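Long-range contacts in inactive glucansucrase (Lactobacillus reuteri, PDB 5JBD), which is an inactive member of glycosyl hydrolase family 70, built round a TIM barrel and holding a bound calcium ion: residues P693-F698 / D747-Q752; A253-W258 / T710-L715; N242-S247 / N751-F756. All blocks are in the same frame, centred on the assembly; numbering follows the deposited sequence.

How the contacts relate
The three contacts sit side by side near the centre of the molecule: the centres of contacts 1 and 2 lie about 9 Å apart, those of contacts 1 and 3 about 10 Å, those of contacts 2 and 3 about 12 Å. Contacts 1 and 3 share Asn751 and Gln752, and both reach the calcium ion through Asn751; contact 3 adds Asp243. In contact 2 the nearest atom of the Arg712 side chain is about 10 Å from the ion. Thr696 OG1 to Asn714 O (2.7 Å) joins contacts 1 and 2, Asn246 ND2 to Met750 O (2.9 Å) joins 3 to 1, and Asn255 ND2 to Asn246 OD1 (2.8 Å) joins 2 to 3.

Contact 1: P693-F698 / D747-Q752; sequences PAYTPF and DIVMNQ. With CA (calcium ion), chain C.
Tyr695 reaches over to Asp747 and donates a hydrogen bond to the backbone: Tyr695 OH to Asp747 O is 2.7 Å, with the donor tilted 29° from the carbonyl plane. Its CG stands anti to the carbonyl carbon (chi1 -40°), which carries the ring across to Asp747. The carbonyl oxygen sits at the edge of the phenol ring, near its plane, and Tyr695 OH lies 3.4 Å from Ile748 CA. Pro693 lies alongside the Asp747 side chain, the two pointing the same way, with Pro693 CD 3.7 Å from Asp747 CB. The carboxylate has polar partners of its own: a salt bridge to Arg281 and hydrogen bonds from Tyr707 and Trp690. Beside this pair, Val749 CG2 is packed against Tyr695 CE2 (3.9 Å) and Pro693 CB. Farther along 747-752, Asn751 OD1 binds the calcium ion at 2.3 Å while Asn751 ND2 donates to Gln752 OE1 at 2.8 Å, in the planes of both amides; the two bonds together fix which way the Asn751 amide is turned. The contact joins the loop after strand 688-691 to the C-terminal end of its parallel neighbour, strand 743-748, in a TIM barrel.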
loop_
_atom_site.group_PDB
_atom_site.type_symbol
_atom_site.label_atom_id
_atom_site.label_comp_id
_atom_site.label_asym_id
_atom_site.label_seq_id
_atom_site.Cartn_x
_atom_site.Cartn_y
_atom_site.Cartn_z
ATOM N N PRO A 693 -8.287 -3.285 -1.239
ATOM C CA PRO A 693 -8.135 -3.085 -2.675
ATOM C C PRO A 693 -8.410 -4.416 -3.389
ATOM O O PRO A 693 -7.774 -5.431 -3.090
ATOM C CB PRO A 693 -6.658 -2.675 -2.820
ATOM C CG PRO A 693 -5.993 -3.263 -1.621
ATOM C CD PRO A 693 -7.005 -3.098 -0.534
ATOM N N ALA A 694 -9.380 -4.405 -4.301
ATOM C CA ALA A 694 -9.981 -5.631 -4.802
ATOM C C ALA A 694 -9.365 -6.109 -6.123
ATOM O O ALA A 694 -9.794 -7.116 -6.670
ATOM C CB ALA A 694 -11.478 -5.417 -4.955
ATOM N N TYR A 695 -8.311 -5.433 -6.573
ATOM C CA TYR A 695 -7.738 -5.575 -7.915
ATOM C C TYR A 695 -6.984 -6.898 -7.993
ATOM O O TYR A 695 -6.612 -7.473 -6.959
ATOM C CB TYR A 695 -6.817 -4.369 -8.224
ATOM C CG TYR A 695 -7.430 -3.085 -7.694
ATOM C CD1 TYR A 695 -8.606 -2.585 -8.251
ATOM C CD2 TYR A 695 -6.921 -2.450 -6.561
ATOM C CE1 TYR A 695 -9.220 -1.465 -7.737
ATOM C CE2 TYR A 695 -7.538 -1.326 -6.047
ATOM C CZ TYR A 695 -8.697 -0.847 -6.637
ATOM O OH TYR A 695 -9.329 0.277 -6.144
ATOM N N THR A 696 -6.796 -7.395 -9.219
ATOM C CA THR A 696 -6.066 -8.646 -9.449
ATOM C C THR A 696 -4.641 -8.512 -8.936
ATOM O O THR A 696 -3.904 -7.659 -9.405
ATOM C CB THR A 696 -6.006 -8.999 -10.953
ATOM O OG1 THR A 696 -7.338 -9.087 -11.468
ATOM C CG2 THR A 696 -5.275 -10.346 -11.179
ATOM N N PRO A 697 -4.253 -9.341 -7.964
ATOM C CA PRO A 697 -2.927 -9.183 -7.381
ATOM C C PRO A 697 -1.810 -9.719 -8.268
ATOM O O PRO A 697 -2.013 -10.691 -8.988
ATOM C CB PRO A 697 -3.018 -10.008 -6.090
ATOM C CG PRO A 697 -4.021 -11.065 -6.393
ATOM C CD PRO A 697 -5.031 -10.398 -7.285
ATOM N N PHE A 698 -0.654 -9.073 -8.211
ATOM C CA PHE A 698 0.594 -9.621 -8.711
ATOM C C PHE A 698 0.894 -10.877 -7.891
ATOM O O PHE A 698 1.004 -10.819 -6.650
ATOM C CB PHE A 698 1.696 -8.572 -8.539
ATOM C CG PHE A 698 3.077 -9.009 -8.969
ATOM C CD1 PHE A 698 3.285 -9.793 -10.105
ATOM C CD2 PHE A 698 4.187 -8.578 -8.247
ATOM C CE1 PHE A 698 4.569 -10.151 -10.494
ATOM C CE2 PHE A 698 5.471 -8.931 -8.635
ATOM C CZ PHE A 698 5.656 -9.725 -9.758
ATOM N N ASP A 747 -10.836 0.870 -1.378
ATOM C CA ASP A 747 -9.467 1.338 -1.320
ATOM C C ASP A 747 -9.004 1.568 -2.751
ATOM O O ASP A 747 -8.779 0.607 -3.484
ATOM C CB ASP A 747 -8.605 0.255 -0.643
ATOM C CG ASP A 747 -7.387 0.803 0.057
ATOM O OD1 ASP A 747 -6.777 1.749 -0.473
ATOM O OD2 ASP A 747 -7.040 0.265 1.153
ATOM N N ILE A 748 -8.878 2.830 -3.147
ATOM C CA ILE A 748 -8.481 3.193 -4.521
ATOM C C ILE A 748 -7.001 3.547 -4.489
ATOM O O ILE A 748 -6.559 4.265 -3.592
ATOM C CB ILE A 748 -9.370 4.305 -5.152
ATOM C CG1 ILE A 748 -9.021 4.493 -6.642
ATOM C CG2 ILE A 748 -9.281 5.639 -4.393
ATOM C CD1 ILE A 748 -9.958 5.419 -7.377
ATOM N N VAL A 749 -6.253 3.032 -5.471
ATOM C CA VAL A 749 -4.789 2.994 -5.411
ATOM C C VAL A 749 -4.187 3.619 -6.665
ATOM O O VAL A 749 -3.867 2.911 -7.624
ATOM C CB VAL A 749 -4.282 1.545 -5.260
ATOM C CG1 VAL A 749 -2.760 1.503 -5.087
ATOM C CG2 VAL A 749 -4.975 0.876 -4.079
ATOM N N MET A 750 -4.035 4.950 -6.644
ATOM C CA MET A 750 -3.499 5.705 -7.791
ATOM C C MET A 750 -1.978 5.827 -7.820
ATOM O O MET A 750 -1.433 6.268 -8.831
ATOM C CB MET A 750 -4.125 7.107 -7.870
ATOM C CG MET A 750 -5.592 7.105 -8.283
ATOM S SD MET A 750 -6.404 8.729 -8.274
ATOM C CE MET A 750 -6.863 8.855 -6.532
ATOM N N ASN A 751 -1.277 5.435 -6.756
ATOM C CA ASN A 751 0.143 5.755 -6.688
ATOM C C ASN A 751 0.999 4.885 -7.594
ATOM O O ASN A 751 1.888 5.414 -8.261
ATOM C CB ASN A 751 0.705 5.674 -5.286
ATOM C CG ASN A 751 2.183 6.037 -5.242
ATOM O OD1 ASN A 751 2.576 7.192 -5.493
ATOM N ND2 ASN A 751 3.018 5.048 -4.950
ATOM N N GLN A 752 0.773 3.569 -7.548
ATOM C CA GLN A 752 1.623 2.614 -8.271
ATOM C C GLN A 752 0.883 1.392 -8.802
ATOM O O GLN A 752 -0.167 1.020 -8.286
ATOM C CB GLN A 752 2.781 2.115 -7.391
ATOM C CG GLN A 752 2.434 0.984 -6.413
ATOM C CD GLN A 752 1.631 1.441 -5.194
ATOM O OE1 GLN A 752 1.850 2.523 -4.668
ATOM N NE2 GLN A 752 0.713 0.599 -4.738
HETATM CA CA CA C . 3.705 8.829 -6.593
HETATM O O HOH W 1 1.995 8.325 -8.214
#

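Contact 2: A253-W258 / T710-L715; sequences AENLNW and TDRYNL
Tyr713 plants its hydroxyl between two side chains of the helix. Tyr713 OH donates to Glu254 OE2 over a very short 2.5 Å, the carboxylate oxygen lying in the ring plane at its edge, and accepts from Asn257 ND2 at 3.0 Å. The Glu254 chain bends about CB-CG (chi2 56°) on its way to the phenol. OE2 also accepts from Gln797, and Asn257 is tied by its OD1 to the backbone N of Tyr804, so both partners of the phenol are held. Trp258 NE1 donates to Arg712 O at 2.9 Å, approaching from above the carbonyl plane. Two waters meet the Arg712 guanidinium at its edge: one links NH1 to Glu254 OE2, the other links NH2 to Asn255 OD1, while Asn255 ND2 donates to Asn246 OD1. The guanidinium itself lies flat on the Trp258 ring, planes 6° apart and centres 4.2 Å apart, and farther back along this extended chain Arg712 CD makes a CH-pi contact 3.6 Å from the centroid of the six-membered ring. Trp258 turns an edge to Tyr713, its CD1 standing over the face of the phenol, 3.8 Å from Tyr713 CE2. Asp711 OD1 accepts from Tyr713 N, an Asx turn, and from Asn714 N. A cation-pi stack and an edge-to-face aromatic pair, both centred on Trp258, dock helix 249-263 onto the loop that follows strand 696-697.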
loop_
_atom_site.group_PDB
_atom_site.type_symbol
_atom_site.label_atom_id
_atom_site.label_comp_id
_atom_site.label_asym_id
_atom_site.label_seq_id
_atom_site.Cartn_x
_atom_site.Cartn_y
_atom_site.Cartn_z
ATOM N N ALA A 253 -7.601 12.085 -16.441
ATOM C CA ALA A 253 -8.877 11.659 -17.007
ATOM C C ALA A 253 -9.137 10.169 -16.754
ATOM O O ALA A 253 -10.255 9.788 -16.405
ATOM C CB ALA A 253 -8.946 11.982 -18.497
ATOM N N GLU A 254 -8.114 9.329 -16.899
ATOM C CA GLU A 254 -8.258 7.891 -16.596
ATOM C C GLU A 254 -8.646 7.599 -15.130
ATOM O O GLU A 254 -9.425 6.674 -14.870
ATOM C CB GLU A 254 -7.005 7.094 -17.038
ATOM C CG GLU A 254 -6.914 5.626 -16.596
ATOM C CD GLU A 254 -8.094 4.748 -17.001
ATOM O OE1 GLU A 254 -8.874 5.120 -17.907
ATOM O OE2 GLU A 254 -8.237 3.655 -16.397
ATOM N N ASN A 255 -8.140 8.382 -14.179
ATOM C CA ASN A 255 -8.552 8.216 -12.763
ATOM C C ASN A 255 -10.051 8.474 -12.579
ATOM O O ASN A 255 -10.726 7.732 -11.843
ATOM C CB ASN A 255 -7.747 9.127 -11.827
ATOM C CG ASN A 255 -6.283 8.745 -11.750
ATOM O OD1 ASN A 255 -5.912 7.566 -11.888
ATOM N ND2 ASN A 255 -5.439 9.744 -11.526
ATOM N N LEU A 256 -10.563 9.497 -13.274
ATOM C CA LEU A 256 -11.989 9.812 -13.267
ATOM C C LEU A 256 -12.802 8.651 -13.825
ATOM O O LEU A 256 -13.818 8.276 -13.233
ATOM C CB LEU A 256 -12.282 11.104 -14.040
ATOM C CG LEU A 256 -11.690 12.373 -13.444
ATOM C CD1 LEU A 256 -11.883 13.549 -14.378
ATOM C CD2 LEU A 256 -12.308 12.675 -12.093
ATOM N N ASN A 257 -12.340 8.084 -14.940
ATOM C CA ASN A 257 -12.914 6.854 -15.512
ATOM C C ASN A 257 -12.977 5.726 -14.487
ATOM O O ASN A 257 -14.008 5.074 -14.329
ATOM C CB ASN A 257 -12.090 6.389 -16.721
ATOM C CG ASN A 257 -12.829 5.383 -17.570
ATOM O OD1 ASN A 257 -13.643 5.758 -18.416
ATOM N ND2 ASN A 257 -12.559 4.099 -17.352
ATOM N N TRP A 258 -11.857 5.503 -13.808
ATOM C CA TRP A 258 -11.714 4.430 -12.816
ATOM C C TRP A 258 -12.641 4.636 -11.615
ATOM O O TRP A 258 -13.289 3.698 -11.138
ATOM C CB TRP A 258 -10.257 4.372 -12.339
ATOM C CG TRP A 258 -9.848 3.134 -11.588
ATOM C CD1 TRP A 258 -10.420 1.897 -11.644
ATOM C CD2 TRP A 258 -8.713 3.006 -10.722
ATOM N NE1 TRP A 258 -9.729 1.019 -10.849
ATOM C CE2 TRP A 258 -8.673 1.674 -10.279
ATOM C CE3 TRP A 258 -7.738 3.894 -10.272
ATOM C CZ2 TRP A 258 -7.697 1.207 -9.394
ATOM C CZ3 TRP A 258 -6.757 3.430 -9.411
ATOM C CH2 TRP A 258 -6.740 2.096 -8.984
ATOM N N THR A 710 -1.862 -5.879 -11.046
ATOM C CA THR A 710 -1.576 -5.941 -12.469
ATOM C C THR A 710 -2.752 -5.494 -13.332
ATOM O O THR A 710 -2.567 -5.281 -14.528
ATOM C CB THR A 710 -1.209 -7.391 -12.877
ATOM O OG1 THR A 710 -2.287 -8.283 -12.533
ATOM C CG2 THR A 710 0.049 -7.846 -12.150
ATOM N N ASP A 711 -3.954 -5.398 -12.746
ATOM C CA ASP A 711 -5.169 -5.045 -13.493
ATOM C C ASP A 711 -6.145 -4.292 -12.574
ATOM O O ASP A 711 -6.696 -4.872 -11.646
ATOM C CB ASP A 711 -5.829 -6.317 -14.081
ATOM C CG ASP A 711 -6.915 -6.016 -15.111
ATOM O OD1 ASP A 711 -7.631 -4.986 -14.992
ATOM O OD2 ASP A 711 -7.067 -6.817 -16.075
ATOM N N ARG A 712 -6.347 -3.007 -12.867
ATOM C CA ARG A 712 -7.171 -2.103 -12.047
ATOM C C ARG A 712 -8.679 -2.317 -12.205
ATOM O O ARG A 712 -9.459 -1.831 -11.382
ATOM C CB ARG A 712 -6.882 -0.650 -12.408
ATOM C CG ARG A 712 -5.537 -0.116 -11.947
ATOM C CD ARG A 712 -5.441 1.340 -12.368
ATOM N NE ARG A 712 -4.344 2.073 -11.748
ATOM C CZ ARG A 712 -4.165 3.395 -11.855
ATOM N NH1 ARG A 712 -5.001 4.148 -12.568
ATOM N NH2 ARG A 712 -3.138 3.963 -11.241
ATOM N N TYR A 713 -9.088 -3.032 -13.251
ATOM C CA TYR A 713 -10.504 -3.254 -13.528
ATOM C C TYR A 713 -10.995 -4.677 -13.305
ATOM O O TYR A 713 -12.197 -4.870 -13.168
ATOM C CB TYR A 713 -10.827 -2.814 -14.957
ATOM C CG TYR A 713 -10.712 -1.321 -15.138
ATOM C CD1 TYR A 713 -9.499 -0.726 -15.492
ATOM C CD2 TYR A 713 -11.807 -0.491 -14.932
ATOM C CE1 TYR A 713 -9.395 0.651 -15.645
ATOM C CE2 TYR A 713 -11.705 0.890 -15.089
ATOM C CZ TYR A 713 -10.500 1.453 -15.447
ATOM O OH TYR A 713 -10.431 2.824 -15.589
ATOM N N ASN A 714 -10.100 -5.662 -13.294
ATOM C CA ASN A 714 -10.493 -7.047 -13.048
ATOM C C ASN A 714 -10.445 -7.261 -11.544
ATOM O O ASN A 714 -9.365 -7.390 -10.973
ATOM C CB ASN A 714 -9.543 -8.012 -13.792
ATOM C CG ASN A 714 -9.952 -9.476 -13.675
ATOM O OD1 ASN A 714 -10.625 -9.893 -12.729
ATOM N ND2 ASN A 714 -9.560 -10.267 -14.670
ATOM N N LEU A 715 -11.616 -7.342 -10.908
ATOM C CA LEU A 715 -11.704 -7.615 -9.462
ATOM C C LEU A 715 -11.939 -9.099 -9.129
ATOM O O LEU A 715 -12.480 -9.434 -8.073
ATOM C CB LEU A 715 -12.754 -6.712 -8.774
ATOM C CG LEU A 715 -12.502 -5.190 -8.584
ATOM C CD1 LEU A 715 -11.597 -4.621 -9.649
ATOM C CD2 LEU A 715 -13.732 -4.294 -8.401
HETATM O O HOH W 2 -7.337 3.486 -13.818
HETATM O O HOH W 3 -3.506 6.821 -11.349
#

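Contact 3: N242-S247 / N751-F756; sequences NDIDNS and NQMIGF. With CA (calcium ion), chain C.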
loop_
_atom_site.group_PDB
_atom_site.type_symbol
_atom_site.label_atom_id
_atom_site.label_comp_id
_atom_site.label_asym_id
_atom_site.label_seq_id
_atom_site.Cartn_x
_atom_site.Cartn_y
_atom_site.Cartn_z
ATOM N N ASN A 242 5.977 0.657 -9.879
ATOM C CA ASN A 242 5.964 1.592 -10.985
ATOM C C ASN A 242 5.103 2.774 -10.589
ATOM O O ASN A 242 3.880 2.652 -10.509
ATOM C CB ASN A 242 5.404 0.951 -12.259
ATOM C CG ASN A 242 6.321 -0.124 -12.821
ATOM O OD1 ASN A 242 6.464 -1.197 -12.238
ATOM N ND2 ASN A 242 6.934 0.157 -13.969
ATOM N N ASP A 243 5.729 3.925 -10.399
ATOM C CA ASP A 243 5.029 5.113 -9.909
ATOM C C ASP A 243 4.254 5.777 -11.045
ATOM O O ASP A 243 4.840 6.154 -12.064
ATOM C CB ASP A 243 6.018 6.109 -9.304
ATOM C CG ASP A 243 5.325 7.195 -8.480
ATOM O OD1 ASP A 243 4.848 6.865 -7.392
ATOM O OD2 ASP A 243 5.238 8.360 -8.916
ATOM N N ILE A 244 2.942 5.921 -10.874
ATOM C CA ILE A 244 2.097 6.482 -11.930
ATOM C C ILE A 244 2.225 8.004 -11.964
ATOM O O ILE A 244 2.192 8.663 -10.914
ATOM C CB ILE A 244 0.629 6.063 -11.753
ATOM C CG1 ILE A 244 0.492 4.533 -11.738
ATOM C CG2 ILE A 244 -0.242 6.677 -12.847
ATOM C CD1 ILE A 244 0.945 3.821 -13.005
ATOM N N ASP A 245 2.378 8.567 -13.169
ATOM C CA ASP A 245 2.458 10.019 -13.329
ATOM C C ASP A 245 1.058 10.659 -13.249
ATOM O O ASP A 245 0.406 10.906 -14.264
ATOM C CB ASP A 245 3.156 10.429 -14.615
ATOM C CG ASP A 245 3.259 11.938 -14.761
ATOM O OD1 ASP A 245 3.030 12.669 -13.760
ATOM O OD2 ASP A 245 3.591 12.412 -15.865
ATOM N N ASN A 246 0.649 10.972 -12.025
ATOM C CA ASN A 246 -0.647 11.615 -11.774
ATOM C C ASN A 246 -0.685 13.129 -12.085
ATOM O O ASN A 246 -1.711 13.771 -11.856
ATOM C CB ASN A 246 -1.125 11.298 -10.342
ATOM C CG ASN A 246 -1.650 9.861 -10.204
ATOM O OD1 ASN A 246 -2.712 9.527 -10.748
ATOM N ND2 ASN A 246 -0.933 9.018 -9.482
ATOM N N SER A 247 0.403 13.691 -12.618
ATOM C CA SER A 247 0.387 15.043 -13.224
ATOM C C SER A 247 0.010 15.014 -14.720
ATOM O O SER A 247 -0.265 16.063 -15.301
ATOM C CB SER A 247 1.742 15.716 -13.077
ATOM O OG SER A 247 2.701 15.161 -13.969
ATOM N N ASN A 751 -1.277 5.435 -6.756
ATOM C CA ASN A 751 0.143 5.755 -6.688
ATOM C C ASN A 751 0.999 4.885 -7.594
ATOM O O ASN A 751 1.888 5.414 -8.261
ATOM C CB ASN A 751 0.705 5.674 -5.286
ATOM C CG ASN A 751 2.183 6.037 -5.242
ATOM O OD1 ASN A 751 2.576 7.192 -5.493
ATOM N ND2 ASN A 751 3.018 5.048 -4.950
ATOM N N GLN A 752 0.773 3.569 -7.548
ATOM C CA GLN A 752 1.623 2.614 -8.271
ATOM C C GLN A 752 0.883 1.392 -8.802
ATOM O O GLN A 752 -0.167 1.020 -8.286
ATOM C CB GLN A 752 2.781 2.115 -7.391
ATOM C CG GLN A 752 2.434 0.984 -6.413
ATOM C CD GLN A 752 1.631 1.441 -5.194
ATOM O OE1 GLN A 752 1.850 2.523 -4.668
ATOM N NE2 GLN A 752 0.713 0.599 -4.738
ATOM N N MET A 753 1.482 0.787 -9.828
ATOM C CA MET A 753 1.158 -0.571 -10.264
ATOM C C MET A 753 2.430 -1.407 -10.160
ATOM O O MET A 753 3.545 -0.869 -10.215
ATOM C CB MET A 753 0.601 -0.549 -11.690
ATOM C CG MET A 753 -0.694 0.253 -11.817
ATOM S SD MET A 753 -1.513 0.102 -13.424
ATOM C CE MET A 753 -2.061 -1.593 -13.362
ATOM N N ILE A 754 2.270 -2.712 -9.950
ATOM C CA ILE A 754 3.404 -3.624 -9.791
ATOM C C ILE A 754 3.062 -4.957 -10.455
ATOM O O ILE A 754 1.967 -5.485 -10.264
ATOM C CB ILE A 754 3.783 -3.878 -8.305
ATOM C CG1 ILE A 754 3.892 -2.553 -7.536
ATOM C CG2 ILE A 754 5.125 -4.615 -8.201
ATOM C CD1 ILE A 754 4.241 -2.647 -6.055
ATOM N N GLY A 755 4.026 -5.482 -11.203
ATOM C CA GLY A 755 3.942 -6.817 -11.798
ATOM C C GLY A 755 3.666 -6.815 -13.290
ATOM O O GLY A 755 3.144 -7.798 -13.804
ATOM N N PHE A 756 4.001 -5.722 -13.987
ATOM C CA PHE A 756 3.865 -5.665 -15.448
ATOM C C PHE A 756 4.720 -6.764 -16.078
ATOM O O PHE A 756 5.835 -7.018 -15.621
ATOM C CB PHE A 756 4.303 -4.307 -16.016
ATOM C CG PHE A 756 3.397 -3.153 -15.659
ATOM C CD1 PHE A 756 2.048 -3.165 -16.005
ATOM C CD2 PHE A 756 3.908 -2.024 -15.017
ATOM C CE1 PHE A 756 1.221 -2.090 -15.693
ATOM C CE2 PHE A 756 3.084 -0.946 -14.703
ATOM C CZ PHE A 756 1.739 -0.977 -15.044
HETATM CA CA CA C . 3.705 8.829 -6.593
HETATM O O HOH W 4 6.157 -4.014 -12.694
HETATM O O HOH W 5 6.039 4.916 -5.911
HETATM O O HOH W 1 1.995 8.325 -8.214
#
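Asn242 and Met753 form an antiparallel hydrogen-bonded pair: Asn242 N donates to Met753 O at 2.9 Å, and Met753 N returns the bond to Asn242 O at 3.1 Å. One step on, Asp243 and Gln752 face each other as a non-hydrogen-bonded pair, and beyond them Ile244 N donates to Asn751 O. Between these bonds, Gln752 CA makes a CA-H...O contact to Asn242 O.

Both segments supply ligands to the calcium ion. Asp243 clasps it with both carboxylate oxygens, unevenly, OD1 at 2.4 Å and OD2 at 2.8 Å. With CG anti to the backbone N (chi1 -166°), the carboxylate swings toward the ion and brings Asp243 OD1 within 3.0 Å of Asn751 OD1, two acceptors that the shared metal holds together. A water at 2.4 Å from the calcium ion donates to the carbonyl oxygens of Ile244 and Asn751. The backbone oxygens of Glu237 and Asn287 help complete the shell of seven ligand atoms. The ion sits at one end of this strand pair, where 752-753 forms an outer strand of an antiparallel sheet and 242-244 lies between it and 841-845.

Packing takes over at the other end. The Asn242 amide stands at the edge of the Phe756 ring, Asn242 CG 3.8 Å from Phe756 CD2, with the two planes 83° apart. Asn242 ND2 donates to Gln841 OE1 and to Tyr789 O, and a water bridges Asn242 and Gly755, donating to Asn242 OD1 and accepting from Gly755 N. A separate apolar touch brings Ile244 CD1 to Met753 CG at 4.1 Å, while the thioether end of Met753 leads away from the 242-247 segment and the side chain meets Trp836.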